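Local atomic coordinates of pesticidal crystal protein Cry2Aa (Bacillus thuringiensis serovar kurstaki, PDB entry 1I5P), a protein that promotes colloid-osmotic lysis by binding to midgut epithelial cells of dipteran and lepidopteran larvae. Residues S266-S271 and K471-A476; H500-N505 and R533-G538; T508-S513 and D521-E526. All coordinates share one frame; numbering follows the deposited sequence.

Contact 1 of 3, residues S266-S271 and K471-A476; sequences SLMVSS and KNNIYA
Two waters bridge Ser270 to Lys471 and Asn472; the direct hydrogen bond across the contact, from Lys471 NZ to Ser270 OG, is weak at 3.4 Å. Asn473 is the centre of an inverse gamma turn that leads into strand 474-477, while residues 269-271 leave the short strand 267-268, which pairs in parallel with strand 493-496 of the C-terminal beta sandwich. The Lys471 chain, bent about CB–CG (chi2 59°), carries its ammonium to Asn473 OD1, 2.9 Å from NZ, which is tilted from the carbonyl plane. His485 is a further partner of this ammonium, and Ser270 OG is also bonded to the Thr495 carbonyl. NZ is thus surrounded by neutral acceptors, which probably offsets part of the cost of burying it. The Asn473 amide lies against Ser270 CB, with OD1 3.3 Å from that carbon, and ND2 bonds to Leu486 O. The side chains of Met268 and Asn473 approach each other from opposite directions, Met268 CE ending 3.6 Å from Asn473 ND2. One water links Ser270 O to Asn472 N; the other touches Ser270 OG, Ser271 OG and Lys471 NZ, lying 2.8 Å from NZ.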
ATOM      1  N   SER A 266      19.542   3.456   1.349  1.00 14.44           N
ATOM      2  CA  SER A 266      19.727   2.344   0.431  1.00 16.07           C
ATOM      3  C   SER A 266      18.835   1.176   0.853  1.00 15.96           C
ATOM      4  O   SER A 266      19.293   0.042   1.000  1.00 17.50           O
ATOM      5  CB  SER A 266      21.202   1.923   0.430  1.00 15.83           C
ATOM      6  OG  SER A 266      21.523   1.154  -0.709  1.00 19.71           O
ATOM      7  N   LEU A 267      17.557   1.472   1.057  1.00 14.43           N
ATOM      8  CA  LEU A 267      16.587   0.463   1.448  1.00 13.00           C
ATOM      9  C   LEU A 267      15.436   0.476   0.455  1.00 13.48           C
ATOM     10  O   LEU A 267      14.621   1.404   0.437  1.00 12.26           O
ATOM     11  CB  LEU A 267      16.044   0.757   2.843  1.00 14.12           C
ATOM     12  CG  LEU A 267      14.972  -0.225   3.312  1.00 16.99           C
ATOM     13  CD1 LEU A 267      15.561  -1.629   3.342  1.00 13.83           C
ATOM     14  CD2 LEU A 267      14.461   0.173   4.683  1.00 17.73           C
ATOM     15  N   MET A 268      15.381  -0.554  -0.379  1.00 11.67           N
ATOM     16  CA  MET A 268      14.329  -0.659  -1.374  1.00 13.61           C
ATOM     17  C   MET A 268      13.062  -1.212  -0.720  1.00 13.18           C
ATOM     18  O   MET A 268      13.032  -2.357  -0.283  1.00 13.68           O
ATOM     19  CB  MET A 268      14.765  -1.590  -2.510  1.00 12.94           C
ATOM     20  CG  MET A 268      13.702  -1.792  -3.580  1.00 18.52           C
ATOM     21  SD  MET A 268      14.097  -3.131  -4.739  1.00 21.14           S
ATOM     22  CE  MET A 268      13.515  -4.560  -3.822  1.00 18.14           C
ATOM     23  N   VAL A 269      12.027  -0.389  -0.629  1.00 11.13           N
ATOM     24  CA  VAL A 269      10.767  -0.827  -0.050  1.00 12.82           C
ATOM     25  C   VAL A 269      10.110  -1.628  -1.170  1.00 13.61           C
ATOM     26  O   VAL A 269       9.576  -1.050  -2.119  1.00 12.00           O
ATOM     27  CB  VAL A 269       9.902   0.394   0.325  1.00 12.87           C
ATOM     28  CG1 VAL A 269       8.563  -0.054   0.882  1.00 10.40           C
ATOM     29  CG2 VAL A 269      10.649   1.248   1.337  1.00 14.85           C
ATOM     30  N   SER A 270      10.163  -2.954  -1.066  1.00 13.34           N
ATOM     31  CA  SER A 270       9.629  -3.831  -2.104  1.00 14.28           C
ATOM     32  C   SER A 270       8.121  -3.803  -2.296  1.00 14.96           C
ATOM     33  O   SER A 270       7.614  -4.205  -3.347  1.00 14.84           O
ATOM     34  CB  SER A 270      10.079  -5.273  -1.856  1.00 15.39           C
ATOM     35  OG  SER A 270       9.296  -5.877  -0.844  1.00 26.12           O
ATOM     36  N   SER A 271       7.396  -3.340  -1.287  1.00 14.14           N
ATOM     37  CA  SER A 271       5.944  -3.262  -1.387  1.00 13.65           C
ATOM     38  C   SER A 271       5.378  -2.378  -0.293  1.00 13.56           C
ATOM     39  O   SER A 271       6.047  -2.098   0.702  1.00 15.43           O
ATOM     40  CB  SER A 271       5.331  -4.661  -1.290  1.00 11.34           C
ATOM     41  OG  SER A 271       5.636  -5.255  -0.043  1.00  9.24           O
ATOM     42  N   LYS A 471       4.119  -4.382  -5.108  1.00 12.27           N
ATOM     43  CA  LYS A 471       4.919  -5.604  -5.132  1.00 11.68           C
ATOM     44  C   LYS A 471       5.215  -6.079  -6.548  1.00 11.65           C
ATOM     45  O   LYS A 471       4.304  -6.291  -7.342  1.00 11.95           O
ATOM     46  CB  LYS A 471       4.210  -6.718  -4.364  1.00 10.24           C
ATOM     47  CG  LYS A 471       5.037  -7.983  -4.238  1.00 11.80           C
ATOM     48  CD  LYS A 471       6.355  -7.690  -3.531  1.00 10.37           C
ATOM     49  CE  LYS A 471       7.124  -8.969  -3.246  1.00  7.89           C
ATOM     50  NZ  LYS A 471       8.322  -8.710  -2.396  1.00  7.97           N
ATOM     51  N   ASN A 472       6.494  -6.260  -6.858  1.00 11.77           N
ATOM     52  CA  ASN A 472       6.872  -6.688  -8.196  1.00 12.52           C
ATOM     53  C   ASN A 472       8.157  -7.520  -8.224  1.00 12.44           C
ATOM     54  O   ASN A 472       8.383  -8.287  -9.163  1.00 10.65           O
ATOM     55  CB  ASN A 472       7.015  -5.444  -9.085  1.00 13.48           C
ATOM     56  CG  ASN A 472       7.058  -5.771 -10.572  1.00 14.46           C
ATOM     57  OD1 ASN A 472       6.491  -6.761 -11.023  1.00 13.16           O
ATOM     58  ND2 ASN A 472       7.716  -4.908 -11.345  1.00 13.99           N
ATOM     59  N   ASN A 473       8.987  -7.390  -7.190  1.00 13.30           N
ATOM     60  CA  ASN A 473      10.244  -8.135  -7.147  1.00 13.31           C
ATOM     61  C   ASN A 473      10.046  -9.585  -6.725  1.00 12.74           C
ATOM     62  O   ASN A 473      10.535 -10.028  -5.684  1.00 12.27           O
ATOM     63  CB  ASN A 473      11.255  -7.444  -6.221  1.00 12.19           C
ATOM     64  CG  ASN A 473      10.839  -7.463  -4.767  1.00 14.41           C
ATOM     65  OD1 ASN A 473       9.677  -7.243  -4.438  1.00 12.86           O
ATOM     66  ND2 ASN A 473      11.801  -7.712  -3.882  1.00 11.40           N
ATOM     67  N   ILE A 474       9.323 -10.319  -7.560  1.00 11.93           N
ATOM     68  CA  ILE A 474       9.047 -11.725  -7.322  1.00 12.37           C
ATOM     69  C   ILE A 474       9.872 -12.522  -8.325  1.00 13.07           C
ATOM     70  O   ILE A 474       9.646 -12.441  -9.532  1.00 13.20           O
ATOM     71  CB  ILE A 474       7.558 -12.050  -7.546  1.00 12.27           C
ATOM     72  CG1 ILE A 474       6.683 -11.149  -6.664  1.00 12.84           C
ATOM     73  CG2 ILE A 474       7.301 -13.521  -7.233  1.00 12.72           C
ATOM     74  CD1 ILE A 474       5.206 -11.149  -7.037  1.00  6.03           C
ATOM     75  N   TYR A 475      10.832 -13.285  -7.819  1.00 13.49           N
ATOM     76  CA  TYR A 475      11.690 -14.089  -8.672  1.00 15.59           C
ATOM     77  C   TYR A 475      10.880 -15.140  -9.416  1.00 14.50           C
ATOM     78  O   TYR A 475      10.976 -15.273 -10.633  1.00 15.78           O
ATOM     79  CB  TYR A 475      12.770 -14.775  -7.835  1.00 18.03           C
ATOM     80  CG  TYR A 475      13.631 -15.709  -8.648  1.00 21.27           C
ATOM     81  CD1 TYR A 475      14.350 -15.240  -9.748  1.00 23.00           C
ATOM     82  CD2 TYR A 475      13.708 -17.064  -8.336  1.00 22.64           C
ATOM     83  CE1 TYR A 475      15.126 -16.098 -10.520  1.00 24.49           C
ATOM     84  CE2 TYR A 475      14.481 -17.934  -9.101  1.00 25.88           C
ATOM     85  CZ  TYR A 475      15.187 -17.444 -10.191  1.00 25.35           C
ATOM     86  OH  TYR A 475      15.959 -18.298 -10.946  1.00 27.97           O
ATOM     87  N   ALA A 476      10.081 -15.893  -8.670  1.00 14.76           N
ATOM     88  CA  ALA A 476       9.255 -16.942  -9.250  1.00 14.18           C
ATOM     89  C   ALA A 476       8.375 -17.531  -8.165  1.00 13.66           C
ATOM     90  O   ALA A 476       8.433 -17.115  -7.011  1.00 11.92           O
ATOM     91  CB  ALA A 476      10.140 -18.040  -9.850  1.00 14.09           C
TER
HETATM   92  O   HOH W   1       8.397  -4.596  -5.916  1.00  7.65           O
HETATM   93  O   HOH W   2       7.050  -7.880  -0.029  1.00  9.74           O

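Contact 2 of 3, residues H500-N505 and R533-G538; sequences HATQVN and RYTLRG
Thr502 and Thr535 share a first torsion, with OG1 opposite the carbonyl carbon and next to the backbone N (chi1 -65° and -53°), and the two hydroxyls are thereby brought within 2.6 Å of each other, OG1 to OG1. They form a short hydrogen bond in which either may be the donor. Tyr534 turns its CG to the corresponding position (chi1 -58°), which carries the ring back beneath Ala501. The Ala501 methyl sits over one face in a CH-pi contact, CB 3.9 Å from the ring centroid, while His500 O approaches the ring edge near CD2. The phenol oxygen reaches past Ala501 to bond with the carbonyl of Pro498, so the ring is held at both its face and its far end. On the buried side Tyr534 packs on Leu619 and Ile622 of strand 617-626.

Between these side chains the backbones form a classic beta bulge at the edge of a sheet in the C-terminal beta sandwich: Thr502 and Gln503 both face Arg533. Arg533 O takes a weak bond from Gln503 N; Thr502 N also points at it, though the modelled separation is too short to be trusted. Arg533 N gives a nearly straight bond of 2.9 Å to Gln503 O. Beyond the bulge the two chains separate, and a water spans them from His500 O to Thr535 N, to which it is an acceptor at 3.0 Å.

On the outer side Gln503 and Arg533 run side by side in the same direction, touching through Gln503 CG and Arg533 CB at 4.1 Å, with amide and guanidinium planes 81° apart. Thr502 CB also packs on Arg533 CG. The guanidinium continues to a salt bridge with Asp606 on strand 602-610.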
ATOM      1  N   HIS A 500       3.974 -11.940   2.915  1.00 11.60           N
ATOM      2  CA  HIS A 500       4.466 -12.732   1.789  1.00 13.34           C
ATOM      3  C   HIS A 500       5.372 -13.876   2.223  1.00 14.31           C
ATOM      4  O   HIS A 500       6.512 -13.999   1.765  1.00 14.25           O
ATOM      5  CB  HIS A 500       5.211 -11.816   0.821  1.00 12.45           C
ATOM      6  CG  HIS A 500       4.358 -10.728   0.248  1.00 14.31           C
ATOM      7  ND1 HIS A 500       4.886  -9.584  -0.313  1.00 12.75           N
ATOM      8  CD2 HIS A 500       3.014 -10.629   0.112  1.00 16.18           C
ATOM      9  CE1 HIS A 500       3.904  -8.829  -0.772  1.00 15.65           C
ATOM     10  NE2 HIS A 500       2.758  -9.440  -0.527  1.00 16.06           N
ATOM     11  N   ALA A 501       4.852 -14.722   3.101  1.00 13.91           N
ATOM     12  CA  ALA A 501       5.616 -15.849   3.601  1.00 14.11           C
ATOM     13  C   ALA A 501       5.506 -17.074   2.715  1.00 13.85           C
ATOM     14  O   ALA A 501       4.566 -17.214   1.929  1.00 12.88           O
ATOM     15  CB  ALA A 501       5.156 -16.196   5.007  1.00 13.80           C
ATOM     16  N   THR A 502       6.487 -17.959   2.834  1.00 13.21           N
ATOM     17  CA  THR A 502       6.473 -19.207   2.086  1.00 13.82           C
ATOM     18  C   THR A 502       5.414 -20.072   2.756  1.00 13.32           C
ATOM     19  O   THR A 502       4.616 -20.737   2.093  1.00 14.99           O
ATOM     20  CB  THR A 502       7.827 -19.929   2.186  1.00 15.23           C
ATOM     21  OG1 THR A 502       8.836 -19.136   1.548  1.00 14.79           O
ATOM     22  CG2 THR A 502       7.750 -21.297   1.523  1.00 12.82           C
ATOM     23  N   GLN A 503       5.421 -20.047   4.085  1.00 11.60           N
ATOM     24  CA  GLN A 503       4.473 -20.811   4.886  1.00 16.32           C
ATOM     25  C   GLN A 503       4.514 -20.363   6.343  1.00 15.96           C
ATOM     26  O   GLN A 503       5.536 -19.866   6.822  1.00 15.49           O
ATOM     27  CB  GLN A 503       4.776 -22.314   4.807  1.00 14.18           C
ATOM     28  CG  GLN A 503       6.142 -22.729   5.335  1.00 16.94           C
ATOM     29  CD  GLN A 503       6.282 -24.242   5.427  1.00 19.65           C
ATOM     30  OE1 GLN A 503       5.530 -24.902   6.147  1.00 19.56           O
ATOM     31  NE2 GLN A 503       7.236 -24.798   4.688  1.00 18.37           N
ATOM     32  N   VAL A 504       3.391 -20.537   7.033  1.00 17.00           N
ATOM     33  CA  VAL A 504       3.269 -20.173   8.439  1.00 16.87           C
ATOM     34  C   VAL A 504       2.479 -21.270   9.144  1.00 17.67           C
ATOM     35  O   VAL A 504       1.483 -21.750   8.611  1.00 17.45           O
ATOM     36  CB  VAL A 504       2.490 -18.841   8.614  1.00 18.17           C
ATOM     37  CG1 VAL A 504       2.541 -18.396  10.074  1.00 18.99           C
ATOM     38  CG2 VAL A 504       3.067 -17.766   7.704  1.00 16.13           C
ATOM     39  N   ASN A 505       2.920 -21.681  10.328  1.00 17.73           N
ATOM     40  CA  ASN A 505       2.177 -22.696  11.068  1.00 18.66           C
ATOM     41  C   ASN A 505       1.246 -21.982  12.046  1.00 19.26           C
ATOM     42  O   ASN A 505       1.274 -20.752  12.139  1.00 18.58           O
ATOM     43  CB  ASN A 505       3.129 -23.647  11.810  1.00 19.90           C
ATOM     44  CG  ASN A 505       4.034 -22.936  12.795  1.00 20.66           C
ATOM     45  OD1 ASN A 505       4.902 -23.560  13.404  1.00 25.04           O
ATOM     46  ND2 ASN A 505       3.839 -21.638  12.963  1.00 19.49           N
ATOM     47  N   ARG A 533       8.082 -18.808   7.599  1.00 15.39           N
ATOM     48  CA  ARG A 533       9.209 -18.952   6.694  1.00 14.82           C
ATOM     49  C   ARG A 533       9.075 -18.070   5.466  1.00 15.16           C
ATOM     50  O   ARG A 533       8.002 -17.968   4.876  1.00 14.94           O
ATOM     51  CB  ARG A 533       9.367 -20.404   6.236  1.00 14.38           C
ATOM     52  CG  ARG A 533      10.248 -20.532   4.987  1.00 14.34           C
ATOM     53  CD  ARG A 533      10.676 -21.955   4.716  1.00 17.71           C
ATOM     54  NE  ARG A 533      11.580 -22.443   5.753  1.00 18.27           N
ATOM     55  CZ  ARG A 533      12.153 -23.641   5.740  1.00 20.62           C
ATOM     56  NH1 ARG A 533      11.915 -24.481   4.741  1.00 20.31           N
ATOM     57  NH2 ARG A 533      12.973 -23.993   6.719  1.00 20.49           N
ATOM     58  N   TYR A 534      10.185 -17.451   5.082  1.00 15.03           N
ATOM     59  CA  TYR A 534      10.241 -16.596   3.906  1.00 13.53           C
ATOM     60  C   TYR A 534      11.386 -17.072   3.025  1.00 14.41           C
ATOM     61  O   TYR A 534      12.400 -17.567   3.520  1.00 11.32           O
ATOM     62  CB  TYR A 534      10.466 -15.140   4.313  1.00 15.39           C
ATOM     63  CG  TYR A 534       9.392 -14.620   5.233  1.00 14.64           C
ATOM     64  CD1 TYR A 534       9.433 -14.882   6.598  1.00 12.52           C
ATOM     65  CD2 TYR A 534       8.295 -13.929   4.728  1.00 15.29           C
ATOM     66  CE1 TYR A 534       8.403 -14.476   7.442  1.00 15.00           C
ATOM     67  CE2 TYR A 534       7.258 -13.517   5.563  1.00 16.86           C
ATOM     68  CZ  TYR A 534       7.320 -13.799   6.916  1.00 13.43           C
ATOM     69  OH  TYR A 534       6.280 -13.433   7.734  1.00 14.78           O
ATOM     70  N   THR A 535      11.214 -16.932   1.716  1.00 14.11           N
ATOM     71  CA  THR A 535      12.239 -17.353   0.772  1.00 14.19           C
ATOM     72  C   THR A 535      12.598 -16.216  -0.173  1.00 13.74           C
ATOM     73  O   THR A 535      11.720 -15.556  -0.740  1.00 11.04           O
ATOM     74  CB  THR A 535      11.772 -18.566  -0.048  1.00 13.06           C
ATOM     75  OG1 THR A 535      11.334 -19.594   0.843  1.00 12.87           O
ATOM     76  CG2 THR A 535      12.920 -19.106  -0.907  1.00 15.05           C
ATOM     77  N   LEU A 536      13.895 -16.002  -0.348  1.00 13.07           N
ATOM     78  CA  LEU A 536      14.366 -14.933  -1.209  1.00 13.07           C
ATOM     79  C   LEU A 536      15.497 -15.396  -2.123  1.00 14.48           C
ATOM     80  O   LEU A 536      16.231 -16.338  -1.803  1.00 11.80           O
ATOM     81  CB  LEU A 536      14.837 -13.762  -0.343  1.00 14.06           C
ATOM     82  CG  LEU A 536      16.091 -14.002   0.498  1.00 16.92           C
ATOM     83  CD1 LEU A 536      17.293 -13.479  -0.268  1.00 15.47           C
ATOM     84  CD2 LEU A 536      15.988 -13.292   1.839  1.00 15.41           C
ATOM     85  N   ARG A 537      15.630 -14.718  -3.261  1.00 14.25           N
ATOM     86  CA  ARG A 537      16.666 -15.019  -4.237  1.00 14.18           C
ATOM     87  C   ARG A 537      17.829 -14.074  -3.936  1.00 14.80           C
ATOM     88  O   ARG A 537      17.739 -12.874  -4.202  1.00 15.21           O
ATOM     89  CB  ARG A 537      16.133 -14.770  -5.651  1.00 16.02           C
ATOM     90  CG  ARG A 537      17.068 -15.208  -6.766  1.00 18.15           C
ATOM     91  CD  ARG A 537      17.185 -16.715  -6.802  1.00 20.36           C
ATOM     92  NE  ARG A 537      18.036 -17.180  -7.890  1.00 23.28           N
ATOM     93  CZ  ARG A 537      18.220 -18.460  -8.194  1.00 23.26           C
ATOM     94  NH1 ARG A 537      17.609 -19.403  -7.489  1.00 21.41           N
ATOM     95  NH2 ARG A 537      19.020 -18.794  -9.194  1.00 24.43           N
ATOM     96  N   GLY A 538      18.909 -14.615  -3.377  1.00 12.10           N
ATOM     97  CA  GLY A 538      20.054 -13.794  -3.024  1.00 13.60           C
ATOM     98  C   GLY A 538      20.833 -13.158  -4.162  1.00 15.34           C
ATOM     99  O   GLY A 538      20.719 -13.557  -5.324  1.00 17.49           O
TER
HETATM  100  O   HOH W   3       8.580 -15.669   0.892  1.00 12.81           O

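Contact 3 of 3, residues T508-S513 and D521-E526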
ATOM      1  N   THR A 508      -4.459 -20.886  12.275  1.00 19.05           N
ATOM      2  CA  THR A 508      -5.751 -20.539  12.857  1.00 18.60           C
ATOM      3  C   THR A 508      -5.611 -19.511  13.967  1.00 19.57           C
ATOM      4  O   THR A 508      -6.596 -18.892  14.371  1.00 19.51           O
ATOM      5  CB  THR A 508      -6.465 -21.767  13.444  1.00 19.15           C
ATOM      6  OG1 THR A 508      -5.687 -22.296  14.524  1.00 21.76           O
ATOM      7  CG2 THR A 508      -6.660 -22.830  12.375  1.00 16.83           C
ATOM      8  N   ARG A 509      -4.386 -19.338  14.458  1.00 19.98           N
ATOM      9  CA  ARG A 509      -4.116 -18.385  15.524  1.00 19.91           C
ATOM     10  C   ARG A 509      -3.252 -17.230  15.021  1.00 18.94           C
ATOM     11  O   ARG A 509      -2.697 -16.474  15.813  1.00 18.86           O
ATOM     12  CB  ARG A 509      -3.410 -19.084  16.692  1.00 23.81           C
ATOM     13  CG  ARG A 509      -4.141 -20.313  17.251  1.00 30.42           C
ATOM     14  CD  ARG A 509      -5.239 -19.939  18.232  1.00 33.15           C
ATOM     15  NE  ARG A 509      -4.719 -19.154  19.349  1.00 37.71           N
ATOM     16  CZ  ARG A 509      -3.904 -19.624  20.287  1.00 40.50           C
ATOM     17  NH1 ARG A 509      -3.507 -20.891  20.261  1.00 43.16           N
ATOM     18  NH2 ARG A 509      -3.470 -18.816  21.244  1.00 41.94           N
ATOM     19  N   THR A 510      -3.142 -17.091  13.704  1.00 18.85           N
ATOM     20  CA  THR A 510      -2.339 -16.022  13.108  1.00 18.53           C
ATOM     21  C   THR A 510      -3.231 -15.140  12.244  1.00 17.70           C
ATOM     22  O   THR A 510      -3.941 -15.633  11.371  1.00 16.60           O
ATOM     23  CB  THR A 510      -1.198 -16.599  12.236  1.00 20.77           C
ATOM     24  OG1 THR A 510      -0.312 -17.365  13.062  1.00 23.00           O
ATOM     25  CG2 THR A 510      -0.413 -15.476  11.560  1.00 19.39           C
ATOM     26  N   PHE A 511      -3.181 -13.832  12.479  1.00 17.02           N
ATOM     27  CA  PHE A 511      -4.023 -12.903  11.733  1.00 17.75           C
ATOM     28  C   PHE A 511      -3.282 -11.736  11.099  1.00 17.24           C
ATOM     29  O   PHE A 511      -2.234 -11.310  11.572  1.00 16.49           O
ATOM     30  CB  PHE A 511      -5.116 -12.334  12.649  1.00 16.70           C
ATOM     31  CG  PHE A 511      -5.934 -13.382  13.347  1.00 15.72           C
ATOM     32  CD1 PHE A 511      -5.420 -14.066  14.444  1.00 15.00           C
ATOM     33  CD2 PHE A 511      -7.205 -13.709  12.885  1.00 13.21           C
ATOM     34  CE1 PHE A 511      -6.160 -15.061  15.077  1.00 17.86           C
ATOM     35  CE2 PHE A 511      -7.956 -14.705  13.509  1.00 16.76           C
ATOM     36  CZ  PHE A 511      -7.430 -15.385  14.608  1.00 12.10           C
ATOM     37  N   ILE A 512      -3.851 -11.222  10.016  1.00 17.76           N
ATOM     38  CA  ILE A 512      -3.283 -10.065   9.347  1.00 17.04           C
ATOM     39  C   ILE A 512      -3.900  -8.888  10.087  1.00 15.70           C
ATOM     40  O   ILE A 512      -5.109  -8.847  10.283  1.00 16.23           O
ATOM     41  CB  ILE A 512      -3.672 -10.038   7.856  1.00 16.10           C
ATOM     42  CG1 ILE A 512      -3.064 -11.257   7.156  1.00 16.13           C
ATOM     43  CG2 ILE A 512      -3.189  -8.747   7.206  1.00 15.91           C
ATOM     44  CD1 ILE A 512      -3.409 -11.374   5.687  1.00 16.70           C
ATOM     45  N   SER A 513      -3.061  -7.953  10.523  1.00 15.08           N
ATOM     46  CA  SER A 513      -3.522  -6.794  11.272  1.00 14.91           C
ATOM     47  C   SER A 513      -3.206  -5.478  10.558  1.00 14.67           C
ATOM     48  O   SER A 513      -2.049  -5.147  10.308  1.00 14.67           O
ATOM     49  CB  SER A 513      -2.884  -6.801  12.665  1.00 15.51           C
ATOM     50  OG  SER A 513      -3.285  -5.678  13.432  1.00 19.09           O
ATOM     51  N   ASP A 521       0.137  -4.320   5.962  1.00 10.66           N
ATOM     52  CA  ASP A 521      -0.314  -4.821   7.254  1.00 10.37           C
ATOM     53  C   ASP A 521       0.720  -5.720   7.916  1.00 11.71           C
ATOM     54  O   ASP A 521       1.700  -6.133   7.295  1.00 11.12           O
ATOM     55  CB  ASP A 521      -1.649  -5.563   7.104  1.00  8.29           C
ATOM     56  CG  ASP A 521      -2.760  -4.665   6.584  1.00 11.91           C
ATOM     57  OD1 ASP A 521      -2.649  -3.424   6.743  1.00 12.21           O
ATOM     58  OD2 ASP A 521      -3.749  -5.193   6.023  1.00 14.68           O
ATOM     59  N   SER A 522       0.498  -6.008   9.194  1.00 12.15           N
ATOM     60  CA  SER A 522       1.408  -6.856   9.947  1.00 13.67           C
ATOM     61  C   SER A 522       0.820  -8.247  10.157  1.00 14.21           C
ATOM     62  O   SER A 522      -0.366  -8.487   9.900  1.00 12.23           O
ATOM     63  CB  SER A 522       1.729  -6.221  11.306  1.00 14.54           C
ATOM     64  OG  SER A 522       0.568  -6.122  12.117  1.00 13.09           O
ATOM     65  N   LEU A 523       1.670  -9.163  10.614  1.00 14.72           N
ATOM     66  CA  LEU A 523       1.257 -10.531  10.884  1.00 16.40           C
ATOM     67  C   LEU A 523       1.241 -10.665  12.405  1.00 17.39           C
ATOM     68  O   LEU A 523       2.281 -10.551  13.059  1.00 15.52           O
ATOM     69  CB  LEU A 523       2.257 -11.514  10.260  1.00 17.86           C
ATOM     70  CG  LEU A 523       1.714 -12.858   9.767  1.00 22.50           C
ATOM     71  CD1 LEU A 523       0.559 -12.635   8.790  1.00 18.44           C
ATOM     72  CD2 LEU A 523       2.843 -13.649   9.096  1.00 20.39           C
ATOM     73  N   ARG A 524       0.057 -10.882  12.969  1.00 17.10           N
ATOM     74  CA  ARG A 524      -0.065 -11.012  14.413  1.00 19.10           C
ATOM     75  C   ARG A 524      -0.115 -12.471  14.851  1.00 17.48           C
ATOM     76  O   ARG A 524      -1.037 -13.206  14.492  1.00 18.45           O
ATOM     77  CB  ARG A 524      -1.317 -10.285  14.917  1.00 18.59           C
ATOM     78  CG  ARG A 524      -1.437 -10.286  16.437  1.00 21.32           C
ATOM     79  CD  ARG A 524      -2.706  -9.596  16.935  1.00 20.38           C
ATOM     80  NE  ARG A 524      -3.927 -10.324  16.588  1.00 19.66           N
ATOM     81  CZ  ARG A 524      -4.865  -9.863  15.766  1.00 20.62           C
ATOM     82  NH1 ARG A 524      -4.727  -8.672  15.196  1.00 21.75           N
ATOM     83  NH2 ARG A 524      -5.952 -10.581  15.527  1.00 18.57           N
ATOM     84  N   PHE A 525       0.885 -12.881  15.622  1.00 17.31           N
ATOM     85  CA  PHE A 525       0.954 -14.245  16.134  1.00 19.76           C
ATOM     86  C   PHE A 525       0.285 -14.277  17.507  1.00 20.82           C
ATOM     87  O   PHE A 525       0.700 -13.572  18.427  1.00 20.22           O
ATOM     88  CB  PHE A 525       2.415 -14.701  16.269  1.00 17.57           C
ATOM     89  CG  PHE A 525       3.189 -14.674  14.978  1.00 17.65           C
ATOM     90  CD1 PHE A 525       4.409 -14.005  14.900  1.00 17.96           C
ATOM     91  CD2 PHE A 525       2.703 -15.313  13.842  1.00 16.39           C
ATOM     92  CE1 PHE A 525       5.133 -13.972  13.705  1.00 16.60           C
ATOM     93  CE2 PHE A 525       3.420 -15.286  12.641  1.00 16.85           C
ATOM     94  CZ  PHE A 525       4.637 -14.614  12.575  1.00 14.50           C
ATOM     95  N   GLU A 526      -0.758 -15.086  17.642  1.00 21.51           N
ATOM     96  CA  GLU A 526      -1.463 -15.191  18.914  1.00 23.08           C
ATOM     97  C   GLU A 526      -1.114 -16.483  19.632  1.00 24.61           C
ATOM     98  O   GLU A 526      -1.459 -16.666  20.797  1.00 26.06           O
ATOM     99  CB  GLU A 526      -2.975 -15.108  18.690  1.00 21.08           C
ATOM    100  CG  GLU A 526      -3.452 -13.722  18.292  1.00 20.74           C
ATOM    101  CD  GLU A 526      -4.956 -13.644  18.118  1.00 21.78           C
ATOM    102  OE1 GLU A 526      -5.657 -14.599  18.511  1.00 23.03           O
ATOM    103  OE2 GLU A 526      -5.440 -12.617  17.597  1.00 23.50           O
TER
HETATM  104  O   HOH W   4      -6.637  -8.129  12.726  1.00 27.59           O
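Arg524, Ser513 and Phe511 bury the most surface here, all on one face of an antiparallel hairpin that joins a larger sheet through strand 617-626. Arg524 runs out extended and then bends at CD (chi3 68°), which swings its guanidinium across the neighbouring strand. Phe511 CB lies over one face of that group, 3.5 Å from NH2, and the Phe511 ring and the guanidinium planes are only 18° apart. Farther along, Ser513 CB approaches NH1 at 3.6 Å, and a water joins NH1 to the carbonyl of Ile512.

Glu526 fixes the rotation of the guanidinium. Arg524 grips it side-on in a salt bridge, NE and NH2 both reaching the single oxygen OE2 (2.9 Å each), which lies close to the guanidinium plane; the NE bond uses the anti lone pair. The Glu526 side chain also crosses that of Phe511 obliquely, with OE2 3.5 Å from CD1, so that ring, guanidinium and carboxylate form one packed patch. Asp618, on strand 617-626, touches both Arg524 and Ser513 and accepts a hydrogen bond from Ser522 OG, which also pairs with Lys515.

Behind these residues the backbones are bonded in pairs. Phe511 and Arg524 exchange two bonds, Arg524 N to Phe511 O being the shorter at 2.7 Å, and Ser513 exchanges two with Ser522. Arg509 O receives one more from Glu526 N. The other face is mostly apolar: Thr510 CG2 meets Leu523 CG at 3.8 Å, while Thr510 OG1 lies in the plane of the Phe525 ring, at its edge, and bonds to Asn506 O.

With strands 510-513 and 522-525 running at 147° and seven residues between the segments, this is a twisted beta hairpin of the lectin-like jelly-roll domain.

In the fold
All three contacts are largely buried, but contact 2 reaches solvent at Gln503 and contact 3 at Arg509, whereas every touching residue of contact 1 is buried. Contact 1 joins parts of the chain 200 residues apart through polar side chains and water; contact 2 relies on an irregular backbone pairing and a tyrosine face; contact 3 is regular hairpin pairing beneath a salt-bridged patch. Strand 474-477 and strand 530-537 belong to one sheet, and strands 267-268, 510-513 and 522-525 to another. Contacts 1 and 2 touch where Lys471 packs on His500. The hairpin of contact 3 lies within the chain segment that contact 2 closes, and Leu523 rests against Tyr534 between the two.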